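Local coordinates for PaxB (Photorhabdus luminescens, PDB 6EK4), which probably serves as one component of a two-component, alpha-helical pore-forming toxin related to YaxAB, at residues D214-N217 with P218-E221; D180-K183 with I184-S187; Q326-L329 with T330-H334. All blocks are in the same frame, centred on the assembly; numbering follows the deposited sequence.

In the fold
All three interactions are local, between residues close in sequence, in a long, almost wholly helical chain. Interactions 1 and 2 lie on the same side of the chain's centre, with centres about 20 Å apart; interaction 3 lies on the opposite side, its centre about 96 Å from that of interaction 2. Interaction 1 is a surface contact at the start of helix 217-237, made largely by backbone and lysine methylenes. Interactions 2 and 3 are partly buried within helices 149-193 and 326-348, and both pack on helix 247-321. In interaction 2 a methyl lies over a guanidinium salt-bridged to that helix, whereas interaction 3 centres on a purely aliphatic Leu329-Ile333 pair.

Interaction 1: D214-N217 with P218-E221; sequences DLAN and PKKE
Lys220 lies back over Leu215 at the point where the loop turns into helix 217-237. With CG beside the backbone N (chi1 -74°) and the chain extended beyond it, its methylenes pass the carbonyls of Ala216 and Leu215. Lys220 CG comes to 4.0 Å from CB of Leu215, and Lys220 CE to 3.5 Å from the carbonyl O of the same leucine; Leu215 therefore meets the lysine through CB and the peptide rather than through its branched end. Lys219 goes a different way: its CB stays close to the turn, 3.4 Å from Ala216 O, while bends at chi2 and chi4 lead the ammonium end away. Ala216 is the N-cap residue. Its methyl rests 4.1 Å from CD of Pro218, and Ala216 O accepts a hydrogen bond from Lys220 N at 3.0 Å. The next bond along, Glu221 N to Asn217 O, is weak. Pro218 has no N-H to give, which costs nothing in the first turn of a helix, where amides lack an acceptor one turn back. Lys220 NZ is weakly bonded to Asp211 O, farther back in the loop that leads here from helix 196-199. Leu215 and Lys219 both touch Tyr194, in the link between helices 149-193 and 196-199, so the start of helix 217-237 leans on that connection.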
loop_
_atom_site.group_PDB
_atom_site.type_symbol
_atom_site.label_atom_id
_atom_site.label_comp_id
_atom_site.label_asym_id
_atom_site.label_seq_id
_atom_site.Cartn_x
_atom_site.Cartn_y
_atom_site.Cartn_z
ATOM N N ASP A 214 72.440 -5.150 13.501
ATOM C CA ASP A 214 72.928 -6.000 12.416
ATOM C C ASP A 214 71.746 -6.615 11.676
ATOM O O ASP A 214 71.295 -7.715 12.002
ATOM C CB ASP A 214 73.853 -7.099 12.957
ATOM C CG ASP A 214 74.437 -7.978 11.856
ATOM O OD1 ASP A 214 74.689 -9.172 12.124
ATOM O OD2 ASP A 214 74.646 -7.483 10.727
ATOM N N LEU A 215 71.244 -5.887 10.683
ATOM C CA LEU A 215 70.116 -6.339 9.873
ATOM C C LEU A 215 70.332 -5.993 8.406
ATOM O O LEU A 215 71.071 -5.063 8.080
ATOM C CB LEU A 215 68.818 -5.695 10.366
ATOM C CG LEU A 215 68.259 -6.208 11.695
ATOM C CD1 LEU A 215 67.168 -5.277 12.203
ATOM C CD2 LEU A 215 67.734 -7.630 11.555
ATOM N N ALA A 216 69.681 -6.751 7.528
ATOM C CA ALA A 216 69.677 -6.442 6.103
ATOM C C ALA A 216 68.954 -5.116 5.889
ATOM O O ALA A 216 68.019 -4.786 6.620
ATOM C CB ALA A 216 68.999 -7.554 5.315
ATOM N N ASN A 217 69.397 -4.360 4.890
ATOM C CA ASN A 217 68.873 -3.014 4.658
ATOM C C ASN A 217 67.356 -2.955 4.401
ATOM O O ASN A 217 66.694 -2.034 4.884
ATOM C CB ASN A 217 69.637 -2.319 3.522
ATOM C CG ASN A 217 69.896 -0.852 3.806
ATOM O OD1 ASN A 217 70.969 -0.332 3.500
ATOM N ND2 ASN A 217 68.921 -0.180 4.409
ATOM N N PRO A 218 66.803 -3.920 3.635
ATOM C CA PRO A 218 65.339 -3.981 3.523
ATOM C C PRO A 218 64.626 -4.235 4.857
ATOM O O PRO A 218 63.547 -3.688 5.088
ATOM C CB PRO A 218 65.097 -5.147 2.547
ATOM C CG PRO A 218 66.404 -5.848 2.404
ATOM C CD PRO A 218 67.457 -4.818 2.667
ATOM N N LYS A 219 65.226 -5.057 5.718
ATOM C CA LYS A 219 64.661 -5.345 7.041
ATOM C C LYS A 219 64.710 -4.141 7.983
ATOM O O LYS A 219 63.834 -3.989 8.835
ATOM C CB LYS A 219 65.364 -6.543 7.698
ATOM C CG LYS A 219 64.632 -7.867 7.529
ATOM C CD LYS A 219 64.652 -8.358 6.091
ATOM C CE LYS A 219 63.708 -9.536 5.897
ATOM N NZ LYS A 219 63.983 -10.650 6.848
ATOM N N LYS A 220 65.734 -3.303 7.843
ATOM C CA LYS A 220 65.849 -2.096 8.663
ATOM C C LYS A 220 64.642 -1.191 8.443
ATOM O O LYS A 220 63.921 -0.871 9.386
ATOM C CB LYS A 220 67.134 -1.328 8.345
ATOM C CG LYS A 220 68.399 -1.972 8.885
ATOM C CD LYS A 220 69.620 -1.151 8.510
ATOM C CE LYS A 220 70.883 -1.694 9.153
ATOM N NZ LYS A 220 72.078 -0.889 8.780
ATOM N N GLU A 221 64.417 -0.809 7.189
ATOM C CA GLU A 221 63.308 0.080 6.835
ATOM C C GLU A 221 61.940 -0.543 7.134
ATOM O O GLU A 221 60.970 0.175 7.371
ATOM C CB GLU A 221 63.395 0.477 5.354
ATOM C CG GLU A 221 62.544 1.682 4.966
ATOM C CD GLU A 221 62.950 2.958 5.684
ATOM O OE1 GLU A 221 62.049 3.741 6.056
ATOM O OE2 GLU A 221 64.165 3.180 5.883
#

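Interaction 2: D180-K183 with I184-S187; sequences DRNK and IIES
The guanidinium group of Arg181 carries the CD1 methyl of Ile185 on one face, 3.7 Å above the plane and over its centre, while its NE forms a salt bridge with Asp258 of helix 247-321. The amide of Asn182 stands nearby, with OD1 3.7 Å from the same Ile185 CD1. Asn182 OD1 also lies 3.0 Å from Arg181 NH1, but the angle is too poor for a hydrogen bond. The isoleucine thus offers one methyl to two flat polar groups, lying side by side with Asn182 and slanting across Arg181. Arg181 reaches the place with CG anti to its N (chi1 167°) and a chain extended to NE, and its CG also comes within 3.7 Å of Ile185 CD1. Arg181 and Ile185 are spaced i to i+4, and Asn182 and Ile185 i to i+3, on the same alpha-helix. Ile185 N gives its hydrogen to Arg181 O at 3.0 Å, and Glu186 N bonds Asn182 O at 3.1 Å. Ser187 N bonds Lys183 O at 3.2 Å, and the buried hydroxyl of Ser187 is hydrogen-bonded to Ala226 O of helix 217-237. Lys183 turns its NZ to Gln229 of the same helix. Helix 149-193 thus meets two partners here: Arg181 and Ile185 face helix 247-321, touching Ile261 and Arg254 respectively, Lys183 and Ser187 face helix 217-237, and buried Ile184 touches both through Leu250 and Ile233.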
loop_
_atom_site.group_PDB
_atom_site.type_symbol
_atom_site.label_atom_id
_atom_site.label_comp_id
_atom_site.label_asym_id
_atom_site.label_seq_id
_atom_site.Cartn_x
_atom_site.Cartn_y
_atom_site.Cartn_z
ATOM N N ASP A 180 44.605 2.342 13.168
ATOM C CA ASP A 180 45.417 2.814 14.299
ATOM C C ASP A 180 45.784 1.665 15.240
ATOM O O ASP A 180 46.890 1.624 15.781
ATOM C CB ASP A 180 44.680 3.907 15.082
ATOM C CG ASP A 180 44.560 5.211 14.307
ATOM O OD1 ASP A 180 44.842 5.222 13.090
ATOM O OD2 ASP A 180 44.174 6.229 14.921
ATOM N N ARG A 181 44.844 0.743 15.431
ATOM C CA ARG A 181 45.090 -0.476 16.200
ATOM C C ARG A 181 46.065 -1.394 15.462
ATOM O O ARG A 181 47.004 -1.914 16.064
ATOM C CB ARG A 181 43.768 -1.207 16.471
ATOM C CG ARG A 181 43.911 -2.633 16.983
ATOM C CD ARG A 181 42.555 -3.228 17.320
ATOM N NE ARG A 181 42.566 -4.690 17.273
ATOM C CZ ARG A 181 42.504 -5.420 16.158
ATOM N NH1 ARG A 181 42.431 -4.838 14.962
ATOM N NH2 ARG A 181 42.519 -6.747 16.237
ATOM N N ASN A 182 45.837 -1.590 14.165
ATOM C CA ASN A 182 46.689 -2.464 13.353
ATOM C C ASN A 182 48.121 -1.949 13.191
ATOM O O ASN A 182 49.037 -2.738 12.964
ATOM C CB ASN A 182 46.062 -2.711 11.973
ATOM C CG ASN A 182 44.871 -3.655 12.026
ATOM O OD1 ASN A 182 44.690 -4.401 12.990
ATOM N ND2 ASN A 182 44.052 -3.629 10.981
ATOM N N LYS A 183 48.309 -0.635 13.307
ATOM C CA LYS A 183 49.647 -0.039 13.269
ATOM C C LYS A 183 50.424 -0.406 14.534
ATOM O O LYS A 183 51.614 -0.716 14.474
ATOM C CB LYS A 183 49.560 1.486 13.139
ATOM C CG LYS A 183 48.823 1.985 11.901
ATOM C CD LYS A 183 49.741 2.413 10.769
ATOM C CE LYS A 183 48.935 3.097 9.674
ATOM N NZ LYS A 183 49.749 3.447 8.476
ATOM N N ILE A 184 49.738 -0.367 15.674
ATOM C CA ILE A 184 50.323 -0.757 16.958
ATOM C C ILE A 184 50.608 -2.262 17.001
ATOM O O ILE A 184 51.612 -2.690 17.568
ATOM C CB ILE A 184 49.409 -0.348 18.139
ATOM C CG1 ILE A 184 49.350 1.180 18.245
ATOM C CG2 ILE A 184 49.901 -0.950 19.452
ATOM C CD1 ILE A 184 48.357 1.697 19.264
ATOM N N ILE A 185 49.726 -3.057 16.402
ATOM C CA ILE A 185 49.925 -4.507 16.329
ATOM C C ILE A 185 51.179 -4.848 15.518
ATOM O O ILE A 185 51.936 -5.742 15.895
ATOM C CB ILE A 185 48.681 -5.227 15.754
ATOM C CG1 ILE A 185 47.526 -5.154 16.761
ATOM C CG2 ILE A 185 48.990 -6.686 15.431
ATOM C CD1 ILE A 185 46.163 -5.448 16.171
ATOM N N GLU A 186 51.395 -4.131 14.415
ATOM C CA GLU A 186 52.592 -4.323 13.591
ATOM C C GLU A 186 53.866 -3.931 14.342
ATOM O O GLU A 186 54.908 -4.559 14.160
ATOM C CB GLU A 186 52.491 -3.528 12.283
ATOM C CG GLU A 186 51.436 -4.041 11.311
ATOM C CD GLU A 186 51.919 -5.197 10.449
ATOM O OE1 GLU A 186 51.526 -5.257 9.264
ATOM O OE2 GLU A 186 52.686 -6.048 10.949
ATOM N N SER A 187 53.777 -2.897 15.177
ATOM C CA SER A 187 54.899 -2.482 16.023
ATOM C C SER A 187 55.272 -3.569 17.020
ATOM O O SER A 187 56.449 -3.872 17.204
ATOM C CB SER A 187 54.570 -1.193 16.779
ATOM O OG SER A 187 54.579 -0.084 15.906
#

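Interaction 3: Q326-L329 with T330-H334; sequences QQDL and TKIIH
Leu329 sets CG anti to its backbone N (chi1 179°) and Ile333 sets CG1 beside its own (chi1 -69°), which swings the two side chains together on one face of an alpha-helix, in i to i+4 spacing near the start of helix 326-348. The chains cross obliquely, Leu329 CG lying 3.9 Å from Ile333 CD1. Their backbones are joined too, Ile333 N giving its hydrogen to Leu329 O at 3.0 Å. Both residues are buried: Leu329 packs on Leu316 and Thr319 of helix 247-321 and on Leu115 and Val119 of helix 101-141, while Ile333 touches Leu75 and Pro76 in a loop. One residue earlier, Asp328 O accepts a hydrogen bond from Ile332 N at 3.1 Å, with a weaker bond from Lys331 N. Thr330 offers both its amide and OG1 to Gln326 O, each in a weak bond. The exposed His334 also reaches back one turn, Thr330 O lying at the ring's edge, almost in the ring plane. Thr330 O is gripped from opposite faces of its carbonyl plane, by His334 N at 3.3 Å and by His334 ND1 at 2.8 Å.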
loop_
_atom_site.group_PDB
_atom_site.type_symbol
_atom_site.label_atom_id
_atom_site.label_comp_id
_atom_site.label_asym_id
_atom_site.label_seq_id
_atom_site.Cartn_x
_atom_site.Cartn_y
_atom_site.Cartn_z
ATOM N N GLN A 326 -45.152 1.475 -25.192
ATOM C CA GLN A 326 -44.919 0.025 -25.085
ATOM C C GLN A 326 -43.601 -0.491 -25.673
ATOM O O GLN A 326 -42.836 -1.170 -24.987
ATOM C CB GLN A 326 -46.088 -0.739 -25.730
ATOM C CG GLN A 326 -46.665 -0.073 -26.977
ATOM C CD GLN A 326 -47.476 -1.012 -27.850
ATOM O OE1 GLN A 326 -47.560 -2.212 -27.591
ATOM N NE2 GLN A 326 -48.075 -0.463 -28.900
ATOM N N GLN A 327 -43.346 -0.170 -26.939
ATOM C CA GLN A 327 -42.209 -0.730 -27.672
ATOM C C GLN A 327 -40.892 -0.016 -27.358
ATOM O O GLN A 327 -39.816 -0.579 -27.567
ATOM C CB GLN A 327 -42.487 -0.697 -29.177
ATOM C CG GLN A 327 -41.597 -1.624 -29.993
ATOM C CD GLN A 327 -42.148 -1.901 -31.383
ATOM O OE1 GLN A 327 -43.361 -2.019 -31.576
ATOM N NE2 GLN A 327 -41.253 -2.018 -32.358
ATOM N N ASP A 328 -40.980 1.220 -26.869
ATOM C CA ASP A 328 -39.803 1.956 -26.407
ATOM C C ASP A 328 -39.263 1.319 -25.126
ATOM O O ASP A 328 -38.058 1.118 -24.987
ATOM C CB ASP A 328 -40.152 3.426 -26.158
ATOM C CG ASP A 328 -38.924 4.302 -25.981
ATOM O OD1 ASP A 328 -38.870 5.054 -24.984
ATOM O OD2 ASP A 328 -38.015 4.242 -26.836
ATOM N N LEU A 329 -40.171 1.001 -24.204
ATOM C CA LEU A 329 -39.832 0.323 -22.949
ATOM C C LEU A 329 -39.106 -1.005 -23.180
ATOM O O LEU A 329 -38.202 -1.359 -22.423
ATOM C CB LEU A 329 -41.103 0.084 -22.126
ATOM C CG LEU A 329 -40.971 -0.638 -20.782
ATOM C CD1 LEU A 329 -39.966 0.057 -19.877
ATOM C CD2 LEU A 329 -42.329 -0.730 -20.102
ATOM N N THR A 330 -39.509 -1.733 -24.221
ATOM C CA THR A 330 -38.860 -2.994 -24.592
ATOM C C THR A 330 -37.385 -2.783 -24.950
ATOM O O THR A 330 -36.548 -3.643 -24.669
ATOM C CB THR A 330 -39.588 -3.675 -25.772
ATOM O OG1 THR A 330 -40.955 -3.915 -25.419
ATOM C CG2 THR A 330 -38.928 -5.002 -26.139
ATOM N N LYS A 331 -37.074 -1.644 -25.565
ATOM C CA LYS A 331 -35.689 -1.296 -25.891
ATOM C C LYS A 331 -34.906 -0.911 -24.633
ATOM O O LYS A 331 -33.743 -1.290 -24.485
ATOM C CB LYS A 331 -35.641 -0.142 -26.899
ATOM C CG LYS A 331 -34.311 -0.022 -27.636
ATOM C CD LYS A 331 -33.913 1.427 -27.873
ATOM C CE LYS A 331 -33.300 2.043 -26.624
ATOM N NZ LYS A 331 -33.040 3.501 -26.786
ATOM N N ILE A 332 -35.548 -0.163 -23.737
ATOM C CA ILE A 332 -34.916 0.285 -22.491
ATOM C C ILE A 332 -34.544 -0.907 -21.609
ATOM O O ILE A 332 -33.466 -0.930 -21.017
ATOM C CB ILE A 332 -35.830 1.245 -21.688
ATOM C CG1 ILE A 332 -36.168 2.505 -22.499
ATOM C CG2 ILE A 332 -35.183 1.634 -20.362
ATOM C CD1 ILE A 332 -34.967 3.286 -22.993
ATOM N N ILE A 333 -35.439 -1.888 -21.525
ATOM C CA ILE A 333 -35.196 -3.096 -20.736
ATOM C C ILE A 333 -34.035 -3.906 -21.316
ATOM O O ILE A 333 -33.154 -4.343 -20.575
ATOM C CB ILE A 333 -36.464 -3.975 -20.637
ATOM C CG1 ILE A 333 -37.518 -3.277 -19.772
ATOM C CG2 ILE A 333 -36.142 -5.346 -20.051
ATOM C CD1 ILE A 333 -38.913 -3.850 -19.913
ATOM N N HIS A 334 -34.036 -4.099 -22.634
ATOM C CA HIS A 334 -32.978 -4.868 -23.302
ATOM C C HIS A 334 -31.617 -4.167 -23.257
ATOM O O HIS A 334 -30.581 -4.832 -23.222
ATOM C CB HIS A 334 -33.367 -5.199 -24.748
ATOM C CG HIS A 334 -34.262 -6.394 -24.869
ATOM N ND1 HIS A 334 -35.625 -6.327 -24.680
ATOM C CD2 HIS A 334 -33.985 -7.690 -25.148
ATOM C CE1 HIS A 334 -36.151 -7.529 -24.842
ATOM N NE2 HIS A 334 -35.177 -8.374 -25.126
#